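Local coordinates for phosphoribosylaminoimidazole-succinocarboxamide synthase (Pyrococcus horikoshii, PDB 4O7Z), which catalyses the ATP-dependent joining of L-aspartate to carboxyaminoimidazole ribonucleotide, yielding SAICAR in de novo purine biosynthesis, at residues A[174-179]-A[186-191]. Sequence-based numbering, arbitrary orientation.
With 5GP (guanosine-5'-monophosphate), chain B.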
ATOM      1  N   PHE A 174      -8.127  -5.788 -13.096  1.00 16.07           N
ATOM      2  CA  PHE A 174      -9.459  -6.166 -12.634  1.00 15.82           C
ATOM      3  C   PHE A 174      -9.501  -6.302 -11.114  1.00 14.95           C
ATOM      4  O   PHE A 174      -8.467  -6.438 -10.459  1.00 14.54           O
ATOM      5  CB  PHE A 174      -9.917  -7.471 -13.315  1.00 16.21           C
ATOM      6  CG  PHE A 174      -9.038  -8.666 -13.019  1.00 16.23           C
ATOM      7  CD1 PHE A 174      -9.360  -9.543 -11.990  1.00 16.57           C
ATOM      8  CD2 PHE A 174      -7.902  -8.913 -13.766  1.00 16.22           C
ATOM      9  CE1 PHE A 174      -8.566 -10.647 -11.703  1.00 16.61           C
ATOM     10  CE2 PHE A 174      -7.091 -10.020 -13.491  1.00 17.18           C
ATOM     11  CZ  PHE A 174      -7.425 -10.893 -12.457  1.00 16.53           C
ATOM     12  N   LYS A 175     -10.707  -6.288 -10.563  1.00 14.44           N
ATOM     13  CA  LYS A 175     -10.896  -6.406  -9.132  1.00 13.73           C
ATOM     14  C   LYS A 175     -11.632  -7.720  -8.786  1.00 13.81           C
ATOM     15  O   LYS A 175     -12.642  -8.082  -9.428  1.00 13.16           O
ATOM     16  CB  LYS A 175     -11.641  -5.185  -8.611  1.00 14.28           C
ATOM     17  CG  LYS A 175     -11.785  -5.100  -7.098  1.00 16.03           C
ATOM     18  CD  LYS A 175     -13.085  -5.711  -6.605  1.00 16.80           C
ATOM     19  CE  LYS A 175     -14.271  -4.776  -6.871  1.00 17.23           C
ATOM     20  NZ  LYS A 175     -15.535  -5.477  -6.511  1.00 17.36           N
ATOM     21  N   LEU A 176     -11.104  -8.407  -7.764  1.00 12.39           N
ATOM     22  CA  LEU A 176     -11.720  -9.587  -7.180  1.00 11.99           C
ATOM     23  C   LEU A 176     -12.059  -9.412  -5.707  1.00 12.11           C
ATOM     24  O   LEU A 176     -11.409  -8.653  -4.979  1.00 11.49           O
ATOM     25  CB  LEU A 176     -10.777 -10.792  -7.274  1.00 12.02           C
ATOM     26  CG  LEU A 176     -10.342 -11.275  -8.663  1.00 12.19           C
ATOM     27  CD1 LEU A 176      -9.334 -12.390  -8.467  1.00 11.85           C
ATOM     28  CD2 LEU A 176     -11.512 -11.712  -9.546  1.00 11.79           C
ATOM     29  N   GLU A 177     -13.050 -10.170  -5.252  1.00 12.20           N
ATOM     30  CA  GLU A 177     -13.315 -10.281  -3.822  1.00 12.18           C
ATOM     31  C   GLU A 177     -13.435 -11.749  -3.462  1.00 12.25           C
ATOM     32  O   GLU A 177     -13.655 -12.583  -4.338  1.00 12.44           O
ATOM     33  CB  GLU A 177     -14.580  -9.492  -3.465  1.00 12.52           C
ATOM     34  CG  GLU A 177     -14.440  -8.001  -3.775  1.00 13.02           C
ATOM     35  CD  GLU A 177     -15.655  -7.172  -3.389  1.00 14.08           C
ATOM     36  OE1 GLU A 177     -16.410  -7.585  -2.493  1.00 14.81           O
ATOM     37  OE2 GLU A 177     -15.869  -6.097  -3.989  1.00 15.23           O
ATOM     38  N   PHE A 178     -13.294 -12.067  -2.180  1.00 12.32           N
ATOM     39  CA  PHE A 178     -13.153 -13.444  -1.732  1.00 12.49           C
ATOM     40  C   PHE A 178     -13.818 -13.614  -0.400  1.00 12.89           C
ATOM     41  O   PHE A 178     -13.964 -12.659   0.350  1.00 12.86           O
ATOM     42  CB  PHE A 178     -11.669 -13.796  -1.502  1.00 12.43           C
ATOM     43  CG  PHE A 178     -10.846 -13.901  -2.757  1.00 12.36           C
ATOM     44  CD1 PHE A 178     -10.686 -15.122  -3.400  1.00 12.26           C
ATOM     45  CD2 PHE A 178     -10.183 -12.776  -3.274  1.00 12.18           C
ATOM     46  CE1 PHE A 178      -9.896 -15.232  -4.546  1.00 12.15           C
ATOM     47  CE2 PHE A 178      -9.407 -12.874  -4.421  1.00 11.75           C
ATOM     48  CZ  PHE A 178      -9.260 -14.100  -5.054  1.00 11.90           C
ATOM     49  N   GLY A 179     -14.183 -14.850  -0.094  1.00 14.01           N
ATOM     50  CA  GLY A 179     -14.682 -15.193   1.220  1.00 15.86           C
ATOM     51  C   GLY A 179     -14.221 -16.592   1.587  1.00 17.44           C
ATOM     52  O   GLY A 179     -13.648 -17.307   0.765  1.00 17.59           O
ATOM     53  N   ILE A 186     -10.786 -20.914   0.727  1.00 18.36           N
ATOM     54  CA  ILE A 186     -10.896 -19.568   0.194  1.00 17.75           C
ATOM     55  C   ILE A 186     -11.645 -19.558  -1.147  1.00 17.73           C
ATOM     56  O   ILE A 186     -11.228 -20.200  -2.126  1.00 17.57           O
ATOM     57  CB  ILE A 186      -9.520 -18.859   0.192  1.00 19.10           C
ATOM     58  CG1 ILE A 186      -9.199 -18.431   1.647  1.00 17.62           C
ATOM     59  CG2 ILE A 186      -9.505 -17.631  -0.743  1.00 18.78           C
ATOM     60  CD1 ILE A 186      -7.734 -18.266   1.926  1.00 17.38           C
ATOM     61  N   VAL A 187     -12.768 -18.837  -1.166  1.00 16.40           N
ATOM     62  CA  VAL A 187     -13.692 -18.880  -2.290  1.00 16.61           C
ATOM     63  C   VAL A 187     -13.850 -17.520  -3.013  1.00 16.43           C
ATOM     64  O   VAL A 187     -14.138 -16.488  -2.389  1.00 15.90           O
ATOM     65  CB  VAL A 187     -15.063 -19.462  -1.853  1.00 16.64           C
ATOM     66  CG1 VAL A 187     -16.079 -19.396  -2.991  1.00 16.74           C
ATOM     67  CG2 VAL A 187     -14.907 -20.910  -1.406  1.00 16.65           C
ATOM     68  N   LEU A 188     -13.653 -17.533  -4.325  1.00 16.19           N
ATOM     69  CA  LEU A 188     -13.853 -16.340  -5.154  1.00 17.04           C
ATOM     70  C   LEU A 188     -15.320 -15.896  -5.143  1.00 18.39           C
ATOM     71  O   LEU A 188     -16.237 -16.717  -5.374  1.00 18.33           O
ATOM     72  CB  LEU A 188     -13.408 -16.619  -6.583  1.00 17.00           C
ATOM     73  CG  LEU A 188     -13.409 -15.425  -7.537  1.00 17.64           C
ATOM     74  CD1 LEU A 188     -12.446 -14.361  -7.053  1.00 18.21           C
ATOM     75  CD2 LEU A 188     -13.013 -15.890  -8.926  1.00 18.29           C
ATOM     76  N   ALA A 189     -15.554 -14.611  -4.872  1.00 18.19           N
ATOM     77  CA  ALA A 189     -16.932 -14.131  -4.744  1.00 18.72           C
ATOM     78  C   ALA A 189     -17.266 -12.938  -5.647  1.00 18.51           C
ATOM     79  O   ALA A 189     -16.758 -12.832  -6.768  1.00 18.56           O
ATOM     80  CB  ALA A 189     -17.252 -13.825  -3.276  1.00 19.21           C
ATOM     81  N   ASP A 190     -18.123 -12.046  -5.147  1.00 18.10           N
ATOM     82  CA  ASP A 190     -18.607 -10.890  -5.899  1.00 18.19           C
ATOM     83  C   ASP A 190     -18.903 -11.241  -7.380  1.00 18.87           C
ATOM     84  O   ASP A 190     -19.551 -12.258  -7.654  1.00 19.52           O
ATOM     85  CB  ASP A 190     -17.630  -9.706  -5.748  1.00 18.08           C
ATOM     86  CG  ASP A 190     -18.252  -8.370  -6.153  1.00 18.29           C
ATOM     87  OD1 ASP A 190     -17.750  -7.784  -7.114  1.00 18.53           O
ATOM     88  OD2 ASP A 190     -19.239  -7.910  -5.534  1.00 17.60           O
ATOM     89  N   GLU A 191     -18.413 -10.413  -8.308  1.00 17.62           N
ATOM     90  CA  GLU A 191     -18.735 -10.508  -9.722  1.00 17.33           C
ATOM     91  C   GLU A 191     -17.453 -10.423 -10.571  1.00 16.52           C
ATOM     92  O   GLU A 191     -16.399 -10.016 -10.073  1.00 15.78           O
ATOM     93  CB  GLU A 191     -19.697  -9.362 -10.111  1.00 17.97           C
ATOM     94  CG  GLU A 191     -19.017  -8.011 -10.336  1.00 18.16           C
ATOM     95  CD  GLU A 191     -19.967  -6.897 -10.765  1.00 18.90           C
ATOM     96  OE1 GLU A 191     -20.326  -6.825 -11.964  1.00 19.49           O
ATOM     97  OE2 GLU A 191     -20.319  -6.045  -9.916  1.00 18.76           O
TER
HETATM   98  P   5GP B 301      -8.205   1.516 -10.007  1.00 25.28           P
HETATM   99  O1P 5GP B 301      -7.381   1.288  -8.764  1.00 24.84           O
HETATM  100  O2P 5GP B 301      -7.392   1.825 -11.240  1.00 24.64           O
HETATM  101  O3P 5GP B 301      -9.377   2.438  -9.819  1.00 25.13           O
HETATM  102  O5' 5GP B 301      -8.923   0.114 -10.317  1.00 25.53           O
HETATM  103  C5' 5GP B 301      -8.226  -1.041 -10.802  1.00 26.01           C
HETATM  104  C4' 5GP B 301      -9.187  -2.081 -11.385  1.00 26.63           C
HETATM  105  O4' 5GP B 301     -10.030  -2.656 -10.383  1.00 27.76           O
HETATM  106  C3' 5GP B 301     -10.129  -1.493 -12.431  1.00 27.12           C
HETATM  107  O3' 5GP B 301     -10.384  -2.492 -13.415  1.00 25.90           O
HETATM  108  C2' 5GP B 301     -11.420  -1.232 -11.702  1.00 27.02           C
HETATM  109  O2' 5GP B 301     -12.510  -1.349 -12.626  1.00 25.60           O
HETATM  110  C1' 5GP B 301     -11.401  -2.295 -10.600  1.00 28.55           C
HETATM  111  N9  5GP B 301     -11.957  -1.715  -9.352  1.00 31.44           N
HETATM  112  C8  5GP B 301     -11.266  -1.288  -8.265  1.00 30.15           C
HETATM  113  N7  5GP B 301     -12.104  -0.800  -7.315  1.00 29.99           N
HETATM  114  C5  5GP B 301     -13.358  -0.921  -7.792  1.00 31.49           C
HETATM  115  C6  5GP B 301     -14.723  -0.604  -7.302  1.00 33.78           C
HETATM  116  O6  5GP B 301     -14.880  -0.094  -6.174  1.00 36.79           O
HETATM  117  N1  5GP B 301     -15.767  -0.877  -8.102  1.00 32.60           N
HETATM  118  C2  5GP B 301     -15.621  -1.433  -9.330  1.00 32.28           C
HETATM  119  N2  5GP B 301     -16.733  -1.685 -10.077  1.00 29.26           N
HETATM  120  N3  5GP B 301     -14.394  -1.747  -9.850  1.00 31.23           N
HETATM  121  C4  5GP B 301     -13.263  -1.522  -9.132  1.00 31.45           C
HETATM  122  O   HOH W   1     -15.139  -7.638  -8.075  1.00 25.95           O
HETATM  123  O   HOH W   2     -14.658 -11.298  -7.702  1.00 18.75           O
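One face of the Phe178 ring carries the CD1 methyl of Leu188, which also packs on Leu176 CD2; this CH-pi contact lies 4.0 Å from the ring centroid, displaced toward the rim, while Ile186 CG2 approaches the ring obliquely. A second flat contact is polar: the carboxylates of Glu177 and Asp190 stack with planes 5° apart, OE2 of Glu177 4.0 Å from OD1 of Asp190. Nearby lysines probably offset the repulsion. Lys175, its CG anti to the backbone N (chi1 -174°) and its CB 3.5 Å from O4' of the bound GMP, makes a salt-bridged hydrogen bond from NZ to Glu177 OE2, 2.6 Å, on the anti side and 28° out of the carboxylate plane. NZ also bridges weakly to Asp190 OD1 and donates to a water; Lys122 pairs with Glu177, Lys13 with Asp190. With an alanine at Glu177, Lys175 and Lys122 would both lose a carboxylate partner, and the Lys175 amine would probably be held less firmly. Gly179 and Val187 exchange two backbone bonds, and Ala189 N reaches Glu177 O at 2.8 Å. Beyond this pair the segments separate, a second water linking Glu177 N to the carbonyls of Ala189 and Glu191. The whole is an antiparallel beta hairpin of strands 169-180 and 186-188, its diverging end beside the nucleotide site, where Asp173 and Arg198 also bind the GMP.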